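PDB 3RCY: mandelate racemase/muconate lactonizing enzyme-like protein from Roseovarius sp. TM1035, which is of unconfirmed function but, as an enolase-superfamily member, probably uses a bound magnesium ion to help remove the proton alpha to a substrate's carboxylate group. Local coordinates for residues I126-Y131 against I332-S337; Y162-F167 against K203-L207. All coordinates share one frame; numbering follows the deposited sequence.

Contact 1: residues I126-Y131 against I332-S337; sequences IRAYTY and ILMCES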
ATOM      1  N   ILE A 126      22.673  -2.678 -33.610  1.00 18.29           N
ATOM      2  CA  ILE A 126      21.366  -2.685 -32.965  1.00 17.61           C
ATOM      3  C   ILE A 126      20.588  -3.931 -33.391  1.00 16.74           C
ATOM      4  O   ILE A 126      20.425  -4.197 -34.581  1.00 16.74           O
ATOM      5  CB  ILE A 126      20.576  -1.401 -33.314  1.00 17.45           C
ATOM      6  CG1 ILE A 126      21.355  -0.154 -32.849  1.00 15.23           C
ATOM      7  CG2 ILE A 126      19.168  -1.449 -32.722  1.00 14.96           C
ATOM      8  CD1 ILE A 126      21.012   1.135 -33.615  1.00 17.99           C
ATOM      9  N   ARG A 127      20.129  -4.699 -32.414  1.00 16.07           N
ATOM     10  CA  ARG A 127      19.320  -5.883 -32.673  1.00 15.93           C
ATOM     11  C   ARG A 127      18.001  -5.486 -33.338  1.00 15.83           C
ATOM     12  O   ARG A 127      17.301  -4.596 -32.851  1.00 16.00           O
ATOM     13  CB  ARG A 127      19.055  -6.608 -31.361  1.00 16.09           C
ATOM     14  CG  ARG A 127      18.453  -7.974 -31.511  1.00 16.83           C
ATOM     15  CD  ARG A 127      18.343  -8.648 -30.145  1.00 16.68           C
ATOM     16  NE  ARG A 127      17.623  -9.910 -30.253  1.00 16.76           N
ATOM     17  CZ  ARG A 127      17.131 -10.596 -29.228  1.00 16.54           C
ATOM     18  NH1 ARG A 127      17.258 -10.143 -27.986  1.00 16.36           N
ATOM     19  NH2 ARG A 127      16.494 -11.738 -29.454  1.00 16.78           N
ATOM     20  N   ALA A 128      17.679  -6.135 -34.456  1.00 15.44           N
ATOM     21  CA  ALA A 128      16.442  -5.857 -35.184  1.00 14.76           C
ATOM     22  C   ALA A 128      15.463  -7.018 -35.081  1.00 14.07           C
ATOM     23  O   ALA A 128      15.859  -8.161 -34.825  1.00 14.46           O
ATOM     24  CB  ALA A 128      16.741  -5.558 -36.666  1.00 14.75           C
ATOM     25  N   TYR A 129      14.186  -6.726 -35.289  1.00 12.87           N
ATOM     26  CA  TYR A 129      13.195  -7.787 -35.465  1.00 12.49           C
ATOM     27  C   TYR A 129      12.165  -7.392 -36.516  1.00 12.73           C
ATOM     28  O   TYR A 129      12.075  -6.225 -36.906  1.00 13.20           O
ATOM     29  CB  TYR A 129      12.507  -8.133 -34.140  1.00 11.77           C
ATOM     30  CG  TYR A 129      11.385  -7.204 -33.691  1.00 14.12           C
ATOM     31  CD1 TYR A 129      11.646  -6.139 -32.831  1.00 11.45           C
ATOM     32  CD2 TYR A 129      10.054  -7.420 -34.089  1.00 11.52           C
ATOM     33  CE1 TYR A 129      10.634  -5.303 -32.388  1.00 13.22           C
ATOM     34  CE2 TYR A 129       9.025  -6.582 -33.651  1.00 13.55           C
ATOM     35  CZ  TYR A 129       9.326  -5.525 -32.796  1.00 11.64           C
ATOM     36  OH  TYR A 129       8.341  -4.686 -32.344  1.00 12.82           O
ATOM     37  N   THR A 130      11.364  -8.361 -36.934  1.00 12.64           N
ATOM     38  CA  THR A 130      10.286  -8.099 -37.880  1.00 13.72           C
ATOM     39  C   THR A 130       9.042  -8.902 -37.518  1.00 14.62           C
ATOM     40  O   THR A 130       9.142  -9.929 -36.840  1.00 15.33           O
ATOM     41  CB  THR A 130      10.744  -8.398 -39.348  1.00 13.73           C
ATOM     42  OG1 THR A 130       9.675  -8.135 -40.264  1.00 14.19           O
ATOM     43  CG2 THR A 130      11.209  -9.831 -39.508  1.00 14.10           C
ATOM     44  N   TYR A 131       7.876  -8.416 -37.944  1.00 14.99           N
ATOM     45  CA  TYR A 131       6.680  -9.248 -38.028  1.00 15.28           C
ATOM     46  C   TYR A 131       6.951 -10.405 -38.980  1.00 14.72           C
ATOM     47  O   TYR A 131       7.801 -10.302 -39.868  1.00 13.65           O
ATOM     48  CB  TYR A 131       5.510  -8.466 -38.623  1.00 17.02           C
ATOM     49  CG  TYR A 131       4.562  -7.811 -37.655  1.00 24.84           C
ATOM     50  CD1 TYR A 131       4.383  -6.422 -37.676  1.00 18.58           C
ATOM     51  CD2 TYR A 131       3.820  -8.563 -36.744  1.00 18.23           C
ATOM     52  CE1 TYR A 131       3.501  -5.792 -36.812  1.00 24.62           C
ATOM     53  CE2 TYR A 131       2.924  -7.942 -35.864  1.00 24.70           C
ATOM     54  CZ  TYR A 131       2.775  -6.549 -35.908  1.00 19.24           C
ATOM     55  OH  TYR A 131       1.909  -5.895 -35.051  1.00 24.81           O
ATOM     56  N   ILE A 332      18.694  -0.376 -24.755  1.00 11.61           N
ATOM     57  CA  ILE A 332      17.999  -0.805 -25.979  1.00 11.86           C
ATOM     58  C   ILE A 332      17.781  -2.310 -25.933  1.00 12.53           C
ATOM     59  O   ILE A 332      18.703  -3.062 -25.602  1.00 13.03           O
ATOM     60  CB  ILE A 332      18.793  -0.430 -27.280  1.00 12.13           C
ATOM     61  CG1 ILE A 332      18.006  -0.807 -28.548  1.00 14.71           C
ATOM     62  CG2 ILE A 332      20.158  -1.126 -27.323  1.00 15.26           C
ATOM     63  CD1 ILE A 332      16.660  -0.102 -28.698  1.00 11.98           C
ATOM     64  N   LEU A 333      16.570  -2.753 -26.267  1.00 12.44           N
ATOM     65  CA  LEU A 333      16.309  -4.183 -26.459  1.00 12.70           C
ATOM     66  C   LEU A 333      16.455  -4.544 -27.941  1.00 13.22           C
ATOM     67  O   LEU A 333      17.348  -5.298 -28.313  1.00 13.65           O
ATOM     68  CB  LEU A 333      14.918  -4.574 -25.933  1.00 12.27           C
ATOM     69  CG  LEU A 333      14.411  -6.011 -26.162  1.00 17.99           C
ATOM     70  CD1 LEU A 333      15.406  -7.106 -25.687  1.00 12.02           C
ATOM     71  CD2 LEU A 333      13.079  -6.168 -25.472  1.00 11.91           C
ATOM     72  N   MET A 334      15.576  -4.000 -28.782  1.00 13.02           N
ATOM     73  CA  MET A 334      15.619  -4.251 -30.223  1.00 13.55           C
ATOM     74  C   MET A 334      14.787  -3.212 -30.987  1.00 13.19           C
ATOM     75  O   MET A 334      13.966  -2.514 -30.384  1.00 13.13           O
ATOM     76  CB  MET A 334      15.143  -5.680 -30.541  1.00 14.16           C
ATOM     77  CG  MET A 334      13.732  -6.017 -30.035  1.00 16.38           C
ATOM     78  SD  MET A 334      13.256  -7.736 -30.343  1.00 15.47           S
ATOM     79  CE  MET A 334      14.156  -8.619 -29.065  1.00 16.52           C
ATOM     80  N   CYS A 335      15.015  -3.105 -32.299  1.00 12.93           N
ATOM     81  CA  CYS A 335      14.269  -2.174 -33.154  1.00 13.31           C
ATOM     82  C   CYS A 335      13.393  -2.911 -34.147  1.00 13.61           C
ATOM     83  O   CYS A 335      13.891  -3.678 -34.976  1.00 14.00           O
ATOM     84  CB  CYS A 335      15.217  -1.246 -33.923  1.00 13.35           C
ATOM     85  SG  CYS A 335      15.780   0.157 -32.969  1.00 18.77           S
ATOM     86  N   GLU A 336      12.088  -2.667 -34.070  1.00 13.76           N
ATOM     87  CA  GLU A 336      11.136  -3.155 -35.072  1.00 13.86           C
ATOM     88  C   GLU A 336      11.544  -2.633 -36.448  1.00 13.47           C
ATOM     89  O   GLU A 336      11.917  -1.476 -36.579  1.00 12.79           O
ATOM     90  CB  GLU A 336       9.724  -2.670 -34.713  1.00 14.50           C
ATOM     91  CG  GLU A 336       8.586  -3.356 -35.460  1.00 17.29           C
ATOM     92  CD  GLU A 336       7.225  -3.151 -34.782  1.00 15.70           C
ATOM     93  OE1 GLU A 336       7.092  -2.234 -33.940  1.00 17.21           O
ATOM     94  OE2 GLU A 336       6.282  -3.916 -35.093  1.00 18.36           O
ATOM     95  N   SER A 337      11.467  -3.495 -37.461  1.00 14.20           N
ATOM     96  CA  SER A 337      11.872  -3.149 -38.818  1.00 14.69           C
ATOM     97  C   SER A 337      10.931  -3.766 -39.855  1.00 14.74           C
ATOM     98  O   SER A 337      10.308  -4.809 -39.617  1.00 14.52           O
ATOM     99  CB  SER A 337      13.320  -3.595 -39.078  1.00 14.94           C
ATOM    100  OG  SER A 337      14.196  -3.122 -38.058  1.00 19.55           O
TER
HETATM  101  O   HOH W   1      18.720  -7.600 -26.831  1.00 16.38           O
HETATM  102  O   HOH W   2       7.814  -5.699 -39.165  1.00 12.70           O
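Ile332 and Ile126 open the contact loosely, Ile332 CG1 lying 4.4 Å from Ile126 CG2 beside helix 316-327. At Leu333 it is the backbone that matters: its O takes a hydrogen bond from a water, which in turn accepts one from Arg127 NH1 in the plane of the guanidinium. Arg127 NE bonds to Thr163 OG1, and NH2 makes a salt bridge to Asp205 OD2. Met334 runs alongside Arg127, and a bend at its chi3 (77°) sets CE over the centre of one guanidinium face, 3.6 Å from Arg127 CZ. The same chain crosses Tyr129 at about a right angle, with Met334 SD 3.4 Å from Tyr129 CD1, an oblique Met-aromatic contact. Cys335 carries the ladder of the parallel strands. Its N donates to Arg127 O at 2.8 Å and its O accepts from Tyr129 N; its side chain shares the sheet face of Ala128, opposite that of Tyr129 and Glu336, with SG 3.8 Å from Ile126 CG2. Glu336 CA sits over the Tyr129 ring face, offset toward the rim, 3.8 Å from the centroid, in a CH-pi contact. Tyr129 OH and Glu336 OE1, 3.2 Å apart, make a poor angle for a bond. Tyr129 OH bonds to Lys166 NZ instead, Glu336 OE2 makes a salt bridge to the same NZ, and OE1 accepts from Leu312 N. Ser337 N ends the ladder on Tyr129 O at 2.9 Å, and a second water links Ser337 O to Tyr131 N, near the bound magnesium ion. This pairing closes the enolase-superfamily barrel. Together with the CH-pi contact it places Tyr129 and Glu336 beside Lys166, which sits where relatives carry an active-site lysine, and probably helps set where its ammonium lies.

Contact 2: residues Y162-F167 against K203-L207; sequences YTAVKF and KADLL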
ATOM      1  N   TYR A 162      17.610 -12.876 -38.474  1.00 18.21           N
ATOM      2  CA  TYR A 162      16.765 -12.316 -37.410  1.00 17.15           C
ATOM      3  C   TYR A 162      16.816 -13.174 -36.150  1.00 15.92           C
ATOM      4  O   TYR A 162      16.782 -14.410 -36.226  1.00 15.35           O
ATOM      5  CB  TYR A 162      15.321 -12.118 -37.870  1.00 17.39           C
ATOM      6  CG  TYR A 162      15.169 -10.932 -38.786  1.00 19.48           C
ATOM      7  CD1 TYR A 162      15.035  -9.642 -38.271  1.00 17.35           C
ATOM      8  CD2 TYR A 162      15.176 -11.095 -40.171  1.00 17.72           C
ATOM      9  CE1 TYR A 162      14.907  -8.541 -39.111  1.00 19.12           C
ATOM     10  CE2 TYR A 162      15.056 -10.004 -41.019  1.00 19.73           C
ATOM     11  CZ  TYR A 162      14.920  -8.732 -40.483  1.00 17.58           C
ATOM     12  OH  TYR A 162      14.803  -7.656 -41.330  1.00 19.83           O
ATOM     13  N   THR A 163      16.934 -12.504 -35.004  1.00 15.14           N
ATOM     14  CA  THR A 163      17.035 -13.167 -33.706  1.00 14.60           C
ATOM     15  C   THR A 163      15.735 -13.050 -32.900  1.00 13.55           C
ATOM     16  O   THR A 163      15.677 -13.418 -31.723  1.00 13.32           O
ATOM     17  CB  THR A 163      18.206 -12.593 -32.878  1.00 15.16           C
ATOM     18  OG1 THR A 163      17.978 -11.206 -32.620  1.00 15.77           O
ATOM     19  CG2 THR A 163      19.539 -12.774 -33.622  1.00 17.30           C
ATOM     20  N   ALA A 164      14.694 -12.516 -33.537  1.00 12.74           N
ATOM     21  CA  ALA A 164      13.382 -12.391 -32.912  1.00 12.24           C
ATOM     22  C   ALA A 164      12.344 -12.140 -33.994  1.00 12.67           C
ATOM     23  O   ALA A 164      12.623 -11.451 -34.987  1.00 12.90           O
ATOM     24  CB  ALA A 164      13.372 -11.256 -31.862  1.00 11.24           C
ATOM     25  N   VAL A 165      11.162 -12.723 -33.809  1.00 12.82           N
ATOM     26  CA  VAL A 165      10.071 -12.602 -34.770  1.00 13.18           C
ATOM     27  C   VAL A 165       8.762 -12.335 -34.050  1.00 13.09           C
ATOM     28  O   VAL A 165       8.535 -12.860 -32.958  1.00 12.64           O
ATOM     29  CB  VAL A 165       9.934 -13.856 -35.681  1.00 13.51           C
ATOM     30  CG1 VAL A 165      11.181 -14.042 -36.539  1.00 13.82           C
ATOM     31  CG2 VAL A 165       9.640 -15.132 -34.874  1.00 13.94           C
ATOM     32  N   LYS A 166       7.906 -11.522 -34.677  1.00 13.06           N
ATOM     33  CA  LYS A 166       6.639 -11.102 -34.076  1.00 13.10           C
ATOM     34  C   LYS A 166       5.435 -11.545 -34.903  1.00 12.99           C
ATOM     35  O   LYS A 166       5.509 -11.635 -36.135  1.00 13.01           O
ATOM     36  CB  LYS A 166       6.620  -9.580 -33.872  1.00 13.12           C
ATOM     37  CG  LYS A 166       5.450  -9.088 -33.002  1.00 13.78           C
ATOM     38  CD  LYS A 166       5.770  -7.757 -32.334  1.00 13.10           C
ATOM     39  CE  LYS A 166       5.286  -6.571 -33.170  1.00 12.97           C
ATOM     40  NZ  LYS A 166       5.582  -5.291 -32.456  1.00 11.75           N
ATOM     41  N   PHE A 167       4.339 -11.832 -34.204  1.00 12.83           N
ATOM     42  CA  PHE A 167       3.109 -12.354 -34.801  1.00 13.83           C
ATOM     43  C   PHE A 167       1.960 -12.161 -33.813  1.00 14.97           C
ATOM     44  O   PHE A 167       2.180 -12.146 -32.591  1.00 15.34           O
ATOM     45  CB  PHE A 167       3.271 -13.846 -35.156  1.00 13.51           C
ATOM     46  CG  PHE A 167       3.770 -14.694 -34.009  1.00 14.48           C
ATOM     47  CD1 PHE A 167       5.137 -14.760 -33.708  1.00 13.43           C
ATOM     48  CD2 PHE A 167       2.873 -15.402 -33.211  1.00 13.41           C
ATOM     49  CE1 PHE A 167       5.597 -15.521 -32.626  1.00 14.45           C
ATOM     50  CE2 PHE A 167       3.313 -16.168 -32.140  1.00 14.43           C
ATOM     51  CZ  PHE A 167       4.681 -16.231 -31.841  1.00 13.45           C
ATOM     52  N   LYS A 203      17.266 -20.281 -31.788  1.00 20.64           N
ATOM     53  CA  LYS A 203      17.911 -19.301 -32.664  1.00 20.86           C
ATOM     54  C   LYS A 203      17.212 -17.937 -32.648  1.00 19.61           C
ATOM     55  O   LYS A 203      17.798 -16.932 -33.058  1.00 19.65           O
ATOM     56  CB  LYS A 203      18.017 -19.822 -34.098  1.00 22.45           C
ATOM     57  CG  LYS A 203      18.900 -21.060 -34.262  1.00 31.09           C
ATOM     58  CD  LYS A 203      18.885 -21.531 -35.716  1.00 25.04           C
ATOM     59  CE  LYS A 203      19.927 -22.609 -35.971  1.00 31.82           C
ATOM     60  NZ  LYS A 203      20.102 -22.860 -37.440  1.00 27.00           N
ATOM     61  N   ALA A 204      15.963 -17.901 -32.190  1.00 17.81           N
ATOM     62  CA  ALA A 204      15.209 -16.646 -32.155  1.00 16.28           C
ATOM     63  C   ALA A 204      14.226 -16.603 -31.001  1.00 15.40           C
ATOM     64  O   ALA A 204      13.756 -17.646 -30.532  1.00 15.51           O
ATOM     65  CB  ALA A 204      14.480 -16.423 -33.462  1.00 15.95           C
ATOM     66  N   ASP A 205      13.927 -15.391 -30.548  1.00 14.44           N
ATOM     67  CA  ASP A 205      12.848 -15.173 -29.588  1.00 14.12           C
ATOM     68  C   ASP A 205      11.496 -15.028 -30.271  1.00 14.06           C
ATOM     69  O   ASP A 205      11.417 -14.590 -31.418  1.00 14.19           O
ATOM     70  CB  ASP A 205      13.140 -13.943 -28.730  1.00 13.87           C
ATOM     71  CG  ASP A 205      14.215 -14.212 -27.703  1.00 15.47           C
ATOM     72  OD1 ASP A 205      13.952 -14.983 -26.745  1.00 14.18           O
ATOM     73  OD2 ASP A 205      15.326 -13.661 -27.869  1.00 14.81           O
ATOM     74  N   LEU A 206      10.448 -15.425 -29.555  1.00 13.78           N
ATOM     75  CA  LEU A 206       9.072 -15.235 -29.991  1.00 13.70           C
ATOM     76  C   LEU A 206       8.529 -13.965 -29.349  1.00 13.53           C
ATOM     77  O   LEU A 206       8.578 -13.806 -28.123  1.00 13.49           O
ATOM     78  CB  LEU A 206       8.215 -16.434 -29.572  1.00 13.72           C
ATOM     79  CG  LEU A 206       8.097 -17.681 -30.454  1.00 15.92           C
ATOM     80  CD1 LEU A 206       9.438 -18.190 -30.951  1.00 14.34           C
ATOM     81  CD2 LEU A 206       7.338 -18.777 -29.687  1.00 14.33           C
ATOM     82  N   LEU A 207       8.030 -13.057 -30.181  1.00 13.44           N
ATOM     83  CA  LEU A 207       7.412 -11.829 -29.693  1.00 13.34           C
ATOM     84  C   LEU A 207       5.918 -11.936 -29.959  1.00 13.26           C
ATOM     85  O   LEU A 207       5.495 -12.005 -31.114  1.00 12.60           O
ATOM     86  CB  LEU A 207       8.009 -10.602 -30.394  1.00 12.84           C
ATOM     87  CG  LEU A 207       9.545 -10.546 -30.464  1.00 15.93           C
ATOM     88  CD1 LEU A 207       9.992  -9.452 -31.396  1.00 12.82           C
ATOM     89  CD2 LEU A 207      10.175 -10.345 -29.084  1.00 12.87           C
TER
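Strands 164-167 and 205-207 run parallel, their axes 4.8 Å apart at closest and inclined by 25°, with Ala164 beside Asp205, Val165 beside Leu206 and Lys166 beside Leu207. The bonds alternate between the two strands: Asp205 N donates to Thr163 O at 2.9 Å, Val165 N to Asp205 O, and Leu207 N to Val165 O at 2.8 Å. The last, Phe167 N to Leu207 O at 3.3 Å, is weak. On the face carrying Ala164 and Lys166, Leu207 does most of the touching. Its CD1 reaches back to Ala164 CB at 3.9 Å, and the Lys166 chain passes across it at about a right angle, CB to CB 3.9 Å. Lys166 CG, anti to the backbone N (chi1 -169°), stays close to Leu207 O, after which the chain bends at chi3 and carries NZ away to Glu235, a magnesium ligand, and to Tyr129 and Glu336. Asp205 likewise spends OD2 on Arg127 and on a bound glycerol. The face of Val165 and Leu206 is apolar. Leu206 CG meets the edge of the Phe167 ring in its plane, 4.0 Å from Phe167 CE1; Ile196 of helix 183-200 packs on both, Phe192 on Phe167. A backbone atom, Leu207 O, stands over one face of that ring, offset toward the rim. Helix 183-200 joins these two strands as a beta-alpha-beta crossover of the barrel. Strand pairing and packing against Leu207 place the base of the Lys166 side chain, while polar partners hold its tip beside the magnesium site, a position consistent with the active-site lysine of enolase-superfamily relatives.

Both contacts are buried pairings of parallel strands in one barrel, and they are neighbours: strand 126-131 lies next to strand 164-167, and the chain between 126-131 and 332-337 contains all of contact 2. Contact 1 joins the first and last strands of the barrel, contact 2 one ordinary crossover within it. They differ in chemistry, since contact 1 adds sulfur, aromatic and water-mediated links to its ladder, whereas contact 2 adds mainly apolar packing to a backbone ladder of its own. Polar ends tie them together, with Arg127 of contact 1 reaching over to both strands of contact 2. Both also touch the second subunit.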